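Local coordinates for hypoxic response protein 1 (PDB 1Y5H) that is of unknown function, a secreted homodimeric protein built from paired CBS domains that probably binds zinc and, unlike some relatives, does not seem to bind AMP, at residues A[32-37]-A[53-58]; A[61-66]-A[81-86]; A[85-90]-A[94-99]; A[108-113]-A[118-123]. All blocks are in the same frame, centred on the assembly; numbering follows the deposited sequence.

How the contacts relate
The four contacts follow one another along the chain and run through both CBS repeats. Contact 1 (32-37 with 53-58) lies in the first repeat; both it and contact 2 (61-66 with 81-86) touch the second subunit, and the two, with centres about 11 Å apart, share helix 57-65. Contact 2 bridges the two repeats, and contact 3 (85-90 with 94-99) starts on its last residues, Tyr85 and Tyr86. Contacts 3 and 4 (108-113 with 118-123), about 8 Å apart between centres, lie in the second repeat on one sheet, where strands 87-88 and 107-112 are neighbours. Met54 of contact 1 packs on Pro109 of contact 4, so the two repeats meet as a CBS pair.

Contact 1 of 4, residues A[32-37]-A[53-58]; sequences QYMREH and GMLTDR
Met34, a selenomethionine on helix 27-37, spans the gap to the junction where strand 51-56 of the first CBS domain runs into helix 57-65. Its side chain reaches straight out from the helix, extended beyond CG (chi2 176°, chi3 -176°), and this length lets one residue carry the helix's side of the contact. The selenium lies beside the start of the second helix, SE standing 3.7 Å from Asp57 CA, and the Met34 and Asp57 side chains slant across each other. The terminal methyl goes further in, toward the C-terminal end of the strand: CE of Met34 touches the flank of Leu55 at both CG and CD2, each 4.1 Å away. Leu42 and Ile60 also pack on Met34, joining the helix to both the sheet and the following helix.

Polar groups at this junction look elsewhere. Thr56 is the N-cap, its OG1 accepting from Asp59 N, while the Asp57 carboxylate forms a salt bridge with Arg58 of the second subunit. The hydrophobic packing thus lies next to the dimer interface, where Met34 also meets Ile62 of that subunit. The nearest approach across the two segments is Met34 CE to the carbonyl oxygen Leu55 O, 3.5 Å.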
loop_
_atom_site.group_PDB
_atom_site.type_symbol
_atom_site.label_atom_id
_atom_site.label_comp_id
_atom_site.label_asym_id
_atom_site.label_seq_id
_atom_site.Cartn_x
_atom_site.Cartn_y
_atom_site.Cartn_z
ATOM N N GLN A 32 8.451 -10.019 -4.057
ATOM C CA GLN A 32 9.021 -11.018 -3.156
ATOM C C GLN A 32 9.897 -10.370 -2.087
ATOM O O GLN A 32 9.891 -10.797 -0.934
ATOM C CB GLN A 32 9.829 -12.039 -3.955
ATOM C CG GLN A 32 8.965 -12.867 -4.890
ATOM C CD GLN A 32 9.762 -13.697 -5.874
ATOM O OE1 GLN A 32 9.194 -14.453 -6.663
ATOM N NE2 GLN A 32 11.082 -13.560 -5.839
ATOM N N TYR A 33 10.646 -9.335 -2.460
ATOM C CA TYR A 33 11.505 -8.653 -1.494
ATOM C C TYR A 33 10.685 -7.912 -0.451
ATOM O O TYR A 33 11.067 -7.836 0.718
ATOM C CB TYR A 33 12.439 -7.662 -2.192
ATOM C CG TYR A 33 13.452 -8.300 -3.110
ATOM C CD1 TYR A 33 14.295 -9.316 -2.655
ATOM C CD2 TYR A 33 13.592 -7.871 -4.428
ATOM C CE1 TYR A 33 15.254 -9.887 -3.496
ATOM C CE2 TYR A 33 14.544 -8.430 -5.273
ATOM C CZ TYR A 33 15.373 -9.437 -4.803
ATOM O OH TYR A 33 16.313 -9.992 -5.644
HETATM N N MSE A 34 9.552 -7.360 -0.871
HETATM C CA MSE A 34 8.701 -6.628 0.050
HETATM C C MSE A 34 8.080 -7.563 1.081
HETATM O O MSE A 34 7.872 -7.172 2.232
HETATM C CB MSE A 34 7.610 -5.894 -0.720
HETATM C CG MSE A 34 8.148 -4.775 -1.579
HETATM SE SE MSE A 34 6.718 -4.010 -2.587
HETATM C CE MSE A 34 7.734 -2.751 -3.647
ATOM N N ARG A 35 7.782 -8.792 0.666
ATOM C CA ARG A 35 7.206 -9.766 1.586
ATOM C C ARG A 35 8.309 -10.211 2.536
ATOM O O ARG A 35 8.091 -10.329 3.739
ATOM C CB ARG A 35 6.662 -10.987 0.835
ATOM C CG ARG A 35 6.065 -12.042 1.772
ATOM C CD ARG A 35 5.442 -13.222 1.036
ATOM N NE ARG A 35 6.419 -14.002 0.285
ATOM C CZ ARG A 35 6.150 -15.163 -0.306
ATOM N NH1 ARG A 35 4.930 -15.680 -0.230
ATOM N NH2 ARG A 35 7.096 -15.807 -0.976
ATOM N N GLU A 36 9.492 -10.440 1.976
ATOM C CA GLU A 36 10.664 -10.874 2.736
ATOM C C GLU A 36 10.996 -9.928 3.888
ATOM O O GLU A 36 11.260 -10.368 5.009
ATOM C CB GLU A 36 11.872 -10.973 1.800
ATOM C CG GLU A 36 13.165 -11.435 2.463
ATOM C CD GLU A 36 14.356 -11.364 1.519
ATOM O OE1 GLU A 36 14.239 -11.855 0.377
ATOM O OE2 GLU A 36 15.411 -10.821 1.917
ATOM N N HIS A 37 10.975 -8.628 3.609
ATOM C CA HIS A 37 11.301 -7.620 4.615
ATOM C C HIS A 37 10.084 -6.954 5.242
ATOM O O HIS A 37 10.220 -6.097 6.114
ATOM C CB HIS A 37 12.201 -6.549 3.993
ATOM C CG HIS A 37 13.509 -7.079 3.496
ATOM N ND1 HIS A 37 14.456 -7.626 4.335
ATOM C CD2 HIS A 37 14.020 -7.166 2.245
ATOM C CE1 HIS A 37 15.494 -8.025 3.624
ATOM N NE2 HIS A 37 15.255 -7.758 2.351
ATOM N N GLY A 53 15.474 5.451 -7.956
ATOM C CA GLY A 53 14.179 5.844 -7.426
ATOM C C GLY A 53 13.684 4.882 -6.366
ATOM O O GLY A 53 14.420 3.995 -5.941
HETATM N N MSE A 54 12.449 5.086 -5.916
HETATM C CA MSE A 54 11.820 4.228 -4.918
HETATM C C MSE A 54 10.626 3.548 -5.575
HETATM O O MSE A 54 9.920 4.157 -6.386
HETATM C CB MSE A 54 11.320 5.040 -3.719
HETATM C CG MSE A 54 12.396 5.642 -2.820
HETATM SE SE MSE A 54 13.388 4.348 -1.785
HETATM C CE MSE A 54 12.011 3.741 -0.592
ATOM N N LEU A 55 10.413 2.285 -5.229
ATOM C CA LEU A 55 9.293 1.517 -5.755
ATOM C C LEU A 55 8.432 1.117 -4.565
ATOM O O LEU A 55 8.938 0.552 -3.601
ATOM C CB LEU A 55 9.790 0.249 -6.458
ATOM C CG LEU A 55 8.682 -0.644 -7.037
ATOM C CD1 LEU A 55 8.072 0.028 -8.259
ATOM C CD2 LEU A 55 9.254 -2.011 -7.404
ATOM N N THR A 56 7.135 1.405 -4.629
ATOM C CA THR A 56 6.242 1.045 -3.536
ATOM C C THR A 56 5.314 -0.087 -3.950
ATOM O O THR A 56 5.158 -0.380 -5.141
ATOM C CB THR A 56 5.370 2.235 -3.087
ATOM O OG1 THR A 56 4.472 2.603 -4.145
ATOM C CG2 THR A 56 6.249 3.429 -2.721
ATOM N N ASP A 57 4.703 -0.728 -2.962
ATOM C CA ASP A 57 3.782 -1.807 -3.257
ATOM C C ASP A 57 2.605 -1.287 -4.075
ATOM O O ASP A 57 2.171 -1.947 -5.023
ATOM C CB ASP A 57 3.305 -2.493 -1.962
ATOM C CG ASP A 57 2.865 -1.511 -0.873
ATOM O OD1 ASP A 57 2.624 -1.988 0.255
ATOM O OD2 ASP A 57 2.754 -0.291 -1.121
ATOM N N ARG A 58 2.108 -0.096 -3.735
ATOM C CA ARG A 58 0.991 0.467 -4.481
ATOM C C ARG A 58 1.404 0.768 -5.921
ATOM O O ARG A 58 0.592 0.633 -6.838
ATOM C CB ARG A 58 0.451 1.736 -3.814
ATOM C CG ARG A 58 -0.791 2.260 -4.509
ATOM C CD ARG A 58 -1.547 3.288 -3.686
ATOM N NE ARG A 58 -2.701 3.801 -4.424
ATOM C CZ ARG A 58 -3.835 3.134 -4.622
ATOM N NH1 ARG A 58 -3.992 1.912 -4.130
ATOM N NH2 ARG A 58 -4.812 3.685 -5.333
#

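Contact 2 of 4, residues A[61-66]-A[81-86]; sequences VIKGLA and RDSIYY
The end of helix 57-65, widened into a pi-type turn with Ala66 N bonded to Val61 O, faces the irregular segment 81-86 across a broad gap, the nearest CA atoms being those of Lys63 and Asp82 at 10.0 Å. Lys63 crosses most of that distance itself. Its chain is fully stretched beyond CG, with chi2, chi3 and chi4 all near 180°, and meets the Asp82 side chain coming from the opposite direction. The salt bridge they make is long: Lys63 NZ lies 3.6 Å from Asp82 OD2 and makes no direct hydrogen bond to it. NZ in fact sits slightly nearer the methylene, 3.5 Å from Asp82 CB, while Lys63 CD passes 3.8 Å from Asp82 OD2, so the lysine runs alongside the aspartate instead of meeting the carboxylate squarely. At this surface contact the attraction is probably weakened by solvent.

The contact connects the two CBS repeats, with helix 57-65 in the first and the loop after helix 76-80 leading into strand 87-88 of the second. A backbone bond between Ser83 and Met54 fastens that loop to strand 51-56, and further along it the Tyr85 ring stacks on His103, a probable zinc ligand.

One ordered water links Lys63 to the next residue of the loop. It accepts a hydrogen bond from Lys63 NZ at 2.9 Å and is also hydrogen-bonded to Ser83 OG, again at 2.9 Å. Ser83 OG and Lys63 NZ are themselves 4.0 Å apart, too far for a direct bond, and the water spans them.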
loop_
_atom_site.group_PDB
_atom_site.type_symbol
_atom_site.label_atom_id
_atom_site.label_comp_id
_atom_site.label_asym_id
_atom_site.label_seq_id
_atom_site.Cartn_x
_atom_site.Cartn_y
_atom_site.Cartn_z
ATOM N N VAL A 61 0.897 -2.167 -8.106
ATOM C CA VAL A 61 -0.510 -2.392 -8.406
ATOM C C VAL A 61 -1.090 -1.347 -9.356
ATOM O O VAL A 61 -1.725 -1.697 -10.352
ATOM C CB VAL A 61 -1.354 -2.391 -7.105
ATOM C CG1 VAL A 61 -2.845 -2.521 -7.432
ATOM C CG2 VAL A 61 -0.922 -3.541 -6.201
ATOM N N ILE A 62 -0.858 -0.072 -9.049
ATOM C CA ILE A 62 -1.416 1.030 -9.836
ATOM C C ILE A 62 -0.700 1.377 -11.136
ATOM O O ILE A 62 -1.346 1.580 -12.165
ATOM C CB ILE A 62 -1.510 2.316 -8.978
ATOM C CG1 ILE A 62 -2.328 2.037 -7.713
ATOM C CG2 ILE A 62 -2.121 3.450 -9.792
ATOM C CD1 ILE A 62 -3.738 1.525 -7.971
ATOM N N LYS A 63 0.625 1.464 -11.087
ATOM C CA LYS A 63 1.404 1.794 -12.273
ATOM C C LYS A 63 1.809 0.544 -13.037
ATOM O O LYS A 63 2.222 0.623 -14.187
ATOM C CB LYS A 63 2.657 2.582 -11.881
ATOM C CG LYS A 63 2.380 3.944 -11.254
ATOM C CD LYS A 63 3.682 4.667 -10.927
ATOM C CE LYS A 63 3.421 6.013 -10.273
ATOM N NZ LYS A 63 4.691 6.732 -9.981
ATOM N N GLY A 64 1.691 -0.609 -12.389
ATOM C CA GLY A 64 2.050 -1.855 -13.033
ATOM C C GLY A 64 0.839 -2.628 -13.519
ATOM O O GLY A 64 0.452 -2.524 -14.682
ATOM N N LEU A 65 0.228 -3.391 -12.620
ATOM C CA LEU A 65 -0.927 -4.210 -12.979
ATOM C C LEU A 65 -2.083 -3.445 -13.610
ATOM O O LEU A 65 -2.637 -3.881 -14.623
ATOM C CB LEU A 65 -1.441 -4.975 -11.760
ATOM C CG LEU A 65 -0.460 -5.914 -11.045
ATOM C CD1 LEU A 65 -1.199 -6.681 -9.956
ATOM C CD2 LEU A 65 0.162 -6.883 -12.044
ATOM N N ALA A 66 -2.447 -2.311 -13.022
ATOM C CA ALA A 66 -3.564 -1.517 -13.544
ATOM C C ALA A 66 -3.238 -0.807 -14.849
ATOM O O ALA A 66 -4.143 -0.312 -15.530
ATOM C CB ALA A 66 -4.018 -0.498 -12.499
ATOM N N ARG A 81 11.642 5.025 -11.617
ATOM C CA ARG A 81 12.189 6.259 -12.178
ATOM C C ARG A 81 11.218 7.434 -12.118
ATOM O O ARG A 81 11.595 8.555 -12.443
ATOM C CB ARG A 81 12.647 6.042 -13.623
ATOM C CG ARG A 81 13.935 5.247 -13.740
ATOM C CD ARG A 81 14.124 4.718 -15.156
ATOM N NE ARG A 81 15.024 3.573 -15.165
ATOM C CZ ARG A 81 14.838 2.484 -15.900
ATOM N NH1 ARG A 81 13.779 2.383 -16.693
ATOM N NH2 ARG A 81 15.709 1.490 -15.835
ATOM N N ASP A 82 9.976 7.175 -11.711
ATOM C CA ASP A 82 8.976 8.236 -11.586
ATOM C C ASP A 82 9.073 8.875 -10.205
ATOM O O ASP A 82 8.544 9.969 -9.980
ATOM C CB ASP A 82 7.548 7.693 -11.716
ATOM C CG ASP A 82 7.272 7.042 -13.052
ATOM O OD1 ASP A 82 7.950 7.376 -14.045
ATOM O OD2 ASP A 82 6.348 6.202 -13.103
ATOM N N SER A 83 9.744 8.191 -9.282
ATOM C CA SER A 83 9.840 8.675 -7.911
ATOM C C SER A 83 11.261 8.833 -7.382
ATOM O O SER A 83 11.745 7.979 -6.636
ATOM C CB SER A 83 9.072 7.723 -6.988
ATOM O OG SER A 83 7.766 7.473 -7.482
ATOM N N ILE A 84 11.929 9.922 -7.744
ATOM C CA ILE A 84 13.278 10.120 -7.247
ATOM C C ILE A 84 13.384 11.238 -6.215
ATOM O O ILE A 84 13.273 12.428 -6.520
ATOM C CB ILE A 84 14.292 10.375 -8.390
ATOM C CG1 ILE A 84 15.709 10.438 -7.804
ATOM C CG2 ILE A 84 13.943 11.651 -9.134
ATOM C CD1 ILE A 84 16.818 10.483 -8.840
ATOM N N TYR A 85 13.576 10.826 -4.974
ATOM C CA TYR A 85 13.741 11.751 -3.871
ATOM C C TYR A 85 14.740 11.094 -2.944
ATOM O O TYR A 85 14.852 9.868 -2.915
ATOM C CB TYR A 85 12.402 12.013 -3.161
ATOM C CG TYR A 85 11.580 10.776 -2.860
ATOM C CD1 TYR A 85 11.784 10.041 -1.693
ATOM C CD2 TYR A 85 10.601 10.335 -3.752
ATOM C CE1 TYR A 85 11.035 8.899 -1.424
ATOM C CE2 TYR A 85 9.849 9.196 -3.492
ATOM C CZ TYR A 85 10.071 8.482 -2.329
ATOM O OH TYR A 85 9.339 7.344 -2.084
ATOM N N TYR A 86 15.478 11.910 -2.206
ATOM C CA TYR A 86 16.483 11.401 -1.287
ATOM C C TYR A 86 17.049 12.556 -0.493
ATOM O O TYR A 86 16.732 13.711 -0.759
ATOM C CB TYR A 86 17.625 10.725 -2.059
ATOM C CG TYR A 86 18.342 11.608 -3.072
ATOM C CD1 TYR A 86 19.296 12.556 -2.673
ATOM C CD2 TYR A 86 18.079 11.476 -4.431
ATOM C CE1 TYR A 86 19.969 13.345 -3.622
ATOM C CE2 TYR A 86 18.740 12.254 -5.378
ATOM C CZ TYR A 86 19.682 13.181 -4.970
ATOM O OH TYR A 86 20.337 13.920 -5.928
HETATM O O HOH W 1 6.897 5.157 -8.951
#

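Contact 3 of 4, residues A[85-90]-A[94-99]; sequences YYVDAN and QEMLNV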
loop_
_atom_site.group_PDB
_atom_site.type_symbol
_atom_site.label_atom_id
_atom_site.label_comp_id
_atom_site.label_asym_id
_atom_site.label_seq_id
_atom_site.Cartn_x
_atom_site.Cartn_y
_atom_site.Cartn_z
ATOM N N TYR A 85 13.576 10.826 -4.974
ATOM C CA TYR A 85 13.741 11.751 -3.871
ATOM C C TYR A 85 14.740 11.094 -2.944
ATOM O O TYR A 85 14.852 9.868 -2.915
ATOM C CB TYR A 85 12.402 12.013 -3.161
ATOM C CG TYR A 85 11.580 10.776 -2.860
ATOM C CD1 TYR A 85 11.784 10.041 -1.693
ATOM C CD2 TYR A 85 10.601 10.335 -3.752
ATOM C CE1 TYR A 85 11.035 8.899 -1.424
ATOM C CE2 TYR A 85 9.849 9.196 -3.492
ATOM C CZ TYR A 85 10.071 8.482 -2.329
ATOM O OH TYR A 85 9.339 7.344 -2.084
ATOM N N TYR A 86 15.478 11.910 -2.206
ATOM C CA TYR A 86 16.483 11.401 -1.287
ATOM C C TYR A 86 17.049 12.556 -0.493
ATOM O O TYR A 86 16.732 13.711 -0.759
ATOM C CB TYR A 86 17.625 10.725 -2.059
ATOM C CG TYR A 86 18.342 11.608 -3.072
ATOM C CD1 TYR A 86 19.296 12.556 -2.673
ATOM C CD2 TYR A 86 18.079 11.476 -4.431
ATOM C CE1 TYR A 86 19.969 13.345 -3.622
ATOM C CE2 TYR A 86 18.740 12.254 -5.378
ATOM C CZ TYR A 86 19.682 13.181 -4.970
ATOM O OH TYR A 86 20.337 13.920 -5.928
ATOM N N VAL A 87 17.873 12.226 0.492
ATOM C CA VAL A 87 18.542 13.231 1.295
ATOM C C VAL A 87 20.005 12.839 1.387
ATOM O O VAL A 87 20.359 11.659 1.277
ATOM C CB VAL A 87 17.963 13.342 2.729
ATOM C CG1 VAL A 87 16.522 13.812 2.668
ATOM C CG2 VAL A 87 18.071 12.007 3.457
ATOM N N ASP A 88 20.853 13.842 1.571
ATOM C CA ASP A 88 22.283 13.626 1.706
ATOM C C ASP A 88 22.532 13.068 3.104
ATOM O O ASP A 88 21.742 13.300 4.021
ATOM C CB ASP A 88 23.024 14.951 1.528
ATOM C CG ASP A 88 24.501 14.838 1.829
ATOM O OD1 ASP A 88 25.195 14.062 1.138
ATOM O OD2 ASP A 88 24.969 15.525 2.762
ATOM N N ALA A 89 23.625 12.332 3.265
ATOM C CA ALA A 89 23.955 11.735 4.552
ATOM C C ALA A 89 24.081 12.772 5.671
ATOM O O ALA A 89 23.909 12.448 6.845
ATOM C CB ALA A 89 25.242 10.935 4.435
ATOM N N ASN A 90 24.368 14.015 5.303
ATOM C CA ASN A 90 24.521 15.087 6.288
ATOM C C ASN A 90 23.253 15.912 6.493
ATOM O O ASN A 90 23.271 16.915 7.205
ATOM C CB ASN A 90 25.664 16.020 5.871
ATOM C CG ASN A 90 27.030 15.408 6.096
ATOM O OD1 ASN A 90 28.030 15.878 5.555
ATOM N ND2 ASN A 90 27.083 14.359 6.911
ATOM N N GLN A 94 15.045 18.347 9.947
ATOM C CA GLN A 94 14.118 19.250 9.280
ATOM C C GLN A 94 14.090 18.953 7.782
ATOM O O GLN A 94 13.024 18.909 7.174
ATOM C CB GLN A 94 14.521 20.714 9.523
ATOM C CG GLN A 94 14.333 21.171 10.968
ATOM C CD GLN A 94 15.609 21.104 11.794
ATOM O OE1 GLN A 94 16.329 20.106 11.770
ATOM N NE2 GLN A 94 15.887 22.168 12.542
ATOM N N GLU A 95 15.265 18.736 7.196
ATOM C CA GLU A 95 15.358 18.440 5.770
ATOM C C GLU A 95 14.654 17.124 5.443
ATOM O O GLU A 95 13.919 17.030 4.458
ATOM C CB GLU A 95 16.812 18.375 5.348
HETATM N N MSE A 96 14.879 16.109 6.270
HETATM C CA MSE A 96 14.248 14.814 6.051
HETATM C C MSE A 96 12.729 14.934 6.073
HETATM O O MSE A 96 12.040 14.334 5.251
HETATM C CB MSE A 96 14.715 13.811 7.111
HETATM C CG MSE A 96 16.170 13.419 6.946
HETATM SE SE MSE A 96 16.784 12.186 8.295
HETATM C CE MSE A 96 17.696 13.442 9.445
ATOM N N LEU A 97 12.209 15.715 7.015
ATOM C CA LEU A 97 10.774 15.909 7.112
ATOM C C LEU A 97 10.280 16.690 5.904
ATOM O O LEU A 97 9.179 16.450 5.426
ATOM C CB LEU A 97 10.421 16.652 8.403
ATOM C CG LEU A 97 10.707 15.870 9.688
ATOM C CD1 LEU A 97 10.471 16.771 10.893
ATOM C CD2 LEU A 97 9.811 14.639 9.753
ATOM N N ASN A 98 11.094 17.620 5.406
ATOM C CA ASN A 98 10.692 18.395 4.235
ATOM C C ASN A 98 10.464 17.463 3.049
ATOM O O ASN A 98 9.475 17.590 2.329
ATOM C CB ASN A 98 11.753 19.435 3.855
ATOM C CG ASN A 98 11.822 20.590 4.837
ATOM O OD1 ASN A 98 10.827 20.943 5.470
ATOM N ND2 ASN A 98 12.996 21.200 4.951
ATOM N N VAL A 99 11.387 16.529 2.846
ATOM C CA VAL A 99 11.267 15.582 1.744
ATOM C C VAL A 99 10.046 14.688 1.925
ATOM O O VAL A 99 9.262 14.487 0.992
ATOM C CB VAL A 99 12.528 14.706 1.628
ATOM C CG1 VAL A 99 12.320 13.617 0.585
ATOM C CG2 VAL A 99 13.721 15.575 1.255
#
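Val87 and Val99 make the tight centre of this contact, where short strand 87-88 lies against helix 93-103. Their side chains slant across one another and meet methyl to methyl, Val87 CG1 standing 3.6 Å from Val99 CG2. The two branches of Val99 divide the work. Its chi1 of 173° turns CG1 toward Tyr85, where that methyl of Val99 lies 4.1 Å from Tyr85 CB, while CG2 fits between Val87 and the backbone oxygen Tyr86 O. One helix turn earlier the fit is looser: Val87 CG2 lies 4.2 Å from CG of the selenomethionine Met96, and Val87 CG1 is equally far from Met96 CA. Val108 packs on both Val87 and Val99 and so closes this apolar patch from the neighbouring strand. Met96 turns its side chain on toward Ala10 and Ile13 of helix 10-13.

The solvent side is different in kind. Tyr86 points its CB away from the helix and lends mainly its backbone to the contact; its ring lies on Ile111 and Leu51 instead. Past the strand, Asp88 OD2 accepts from Asn90 N at 3.0 Å, the donor coming from above the carboxylate plane, an Asx turn that starts the link to the helix.

No hydrogen bond joins the two segments, so the helix meets the strand through apolar packing, as in the beta-alpha-beta unit of a CBS domain, here formed by strand 87-88, helix 93-103 and strand 107-112.

Contact 4 of 4, residues A[108-113]-A[118-123]; sequences VPVISE and GIVTEA
Val108 and Val120 face each other as an antiparallel hydrogen-bonded pair, joined by two reciprocal bonds: Val108 N gives to Val120 O at 2.8 Å, and Val120 N to Val108 O at 2.9 Å with a nearly straight N-H...O angle of 175°. Two residues on, Val110 N donates to Gly118 O at 2.8 Å.

The side chains alternate around this ladder. On the face of Val108, Val110 and Val120, the methyls Val110 CG2 and Val120 CG2 press together at 3.4 Å, closer than usual for two carbons. On the other face Pro109 and Ile119 form the non-hydrogen-bonded pair; Ile119 turns back (chi1 -72°, chi2 -72°) to lay CD1 3.5 Å from Pro109 CA.

Further out, Met96, Val99 and Met100 of helix 93-103 cover the valine face, whereas Pro109 is backed by Leu51 and Met54 from the first CBS repeat. Strand 87-88 bonds to the outer edge of strand 107-112, and Asn15 to strand 115-121, placing this beta hairpin in the middle of the second repeat's sheet. With much of the backbone hydrogen-bonded within the sheet and apolar side chains on both faces, the hairpin can lie buried between its own helix and the partner repeat.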
loop_
_atom_site.group_PDB
_atom_site.type_symbol
_atom_site.label_atom_id
_atom_site.label_comp_id
_atom_site.label_asym_id
_atom_site.label_seq_id
_atom_site.Cartn_x
_atom_site.Cartn_y
_atom_site.Cartn_z
ATOM N N VAL A 108 12.753 7.605 3.313
ATOM C CA VAL A 108 13.552 8.245 2.281
ATOM C C VAL A 108 14.943 7.637 2.190
ATOM O O VAL A 108 15.530 7.265 3.202
ATOM C CB VAL A 108 13.691 9.751 2.597
ATOM C CG1 VAL A 108 14.628 10.423 1.617
ATOM C CG2 VAL A 108 12.317 10.404 2.567
ATOM N N PRO A 109 15.482 7.523 0.967
ATOM C CA PRO A 109 16.822 6.960 0.774
ATOM C C PRO A 109 17.867 7.993 1.178
ATOM O O PRO A 109 17.649 9.195 1.037
ATOM C CB PRO A 109 16.888 6.679 -0.731
ATOM C CG PRO A 109 15.473 6.751 -1.208
ATOM C CD PRO A 109 14.820 7.766 -0.323
ATOM N N VAL A 110 18.996 7.522 1.692
ATOM C CA VAL A 110 20.084 8.412 2.078
ATOM C C VAL A 110 21.226 8.161 1.098
ATOM O O VAL A 110 21.613 7.010 0.863
ATOM C CB VAL A 110 20.543 8.136 3.520
ATOM C CG1 VAL A 110 21.652 9.099 3.908
ATOM C CG2 VAL A 110 19.363 8.278 4.464
ATOM N N ILE A 111 21.746 9.238 0.517
ATOM C CA ILE A 111 22.815 9.152 -0.469
ATOM C C ILE A 111 24.118 9.781 0.005
ATOM O O ILE A 111 24.116 10.762 0.749
ATOM C CB ILE A 111 22.393 9.856 -1.789
ATOM C CG1 ILE A 111 21.124 9.203 -2.349
ATOM C CG2 ILE A 111 23.517 9.793 -2.809
ATOM C CD1 ILE A 111 21.285 7.742 -2.695
ATOM N N SER A 112 25.225 9.198 -0.435
ATOM C CA SER A 112 26.553 9.692 -0.102
ATOM C C SER A 112 27.439 9.329 -1.280
ATOM O O SER A 112 27.654 8.150 -1.561
ATOM C CB SER A 112 27.076 9.028 1.172
ATOM O OG SER A 112 28.311 9.601 1.570
ATOM N N GLU A 113 27.935 10.345 -1.979
ATOM C CA GLU A 113 28.790 10.130 -3.139
ATOM C C GLU A 113 28.014 9.416 -4.245
ATOM O O GLU A 113 28.552 8.549 -4.938
ATOM C CB GLU A 113 30.021 9.314 -2.742
ATOM N N GLY A 118 21.797 4.087 3.002
ATOM C CA GLY A 118 20.816 3.686 3.989
ATOM C C GLY A 118 19.434 4.223 3.688
ATOM O O GLY A 118 19.230 4.897 2.678
ATOM N N ILE A 119 18.489 3.902 4.562
ATOM C CA ILE A 119 17.104 4.349 4.436
ATOM C C ILE A 119 16.678 4.907 5.788
ATOM O O ILE A 119 16.956 4.305 6.826
ATOM C CB ILE A 119 16.153 3.171 4.082
ATOM C CG1 ILE A 119 16.372 2.713 2.636
ATOM C CG2 ILE A 119 14.700 3.587 4.318
ATOM C CD1 ILE A 119 15.866 3.682 1.570
ATOM N N VAL A 120 16.007 6.054 5.786
ATOM C CA VAL A 120 15.536 6.633 7.034
ATOM C C VAL A 120 14.014 6.666 7.014
ATOM O O VAL A 120 13.417 7.074 6.022
ATOM C CB VAL A 120 16.063 8.068 7.234
ATOM C CG1 VAL A 120 15.488 8.649 8.515
ATOM C CG2 VAL A 120 17.574 8.066 7.304
ATOM N N THR A 121 13.386 6.219 8.098
ATOM C CA THR A 121 11.925 6.228 8.173
ATOM C C THR A 121 11.460 7.304 9.141
ATOM O O THR A 121 12.234 7.803 9.952
ATOM C CB THR A 121 11.349 4.882 8.670
ATOM O OG1 THR A 121 11.589 4.742 10.078
ATOM C CG2 THR A 121 11.992 3.723 7.926
ATOM N N GLU A 122 10.184 7.650 9.053
ATOM C CA GLU A 122 9.623 8.661 9.931
ATOM C C GLU A 122 9.722 8.169 11.371
ATOM O O GLU A 122 9.952 8.955 12.288
ATOM C CB GLU A 122 8.168 8.926 9.551
ATOM C CG GLU A 122 7.637 10.237 10.080
ATOM C CD GLU A 122 6.317 10.626 9.446
ATOM O OE1 GLU A 122 5.337 9.867 9.602
ATOM O OE2 GLU A 122 6.264 11.691 8.792
ATOM N N ALA A 123 9.569 6.862 11.561
ATOM C CA ALA A 123 9.655 6.267 12.894
ATOM C C ALA A 123 11.061 6.435 13.462
ATOM O O ALA A 123 11.231 6.628 14.667
ATOM C CB ALA A 123 9.283 4.795 12.835
#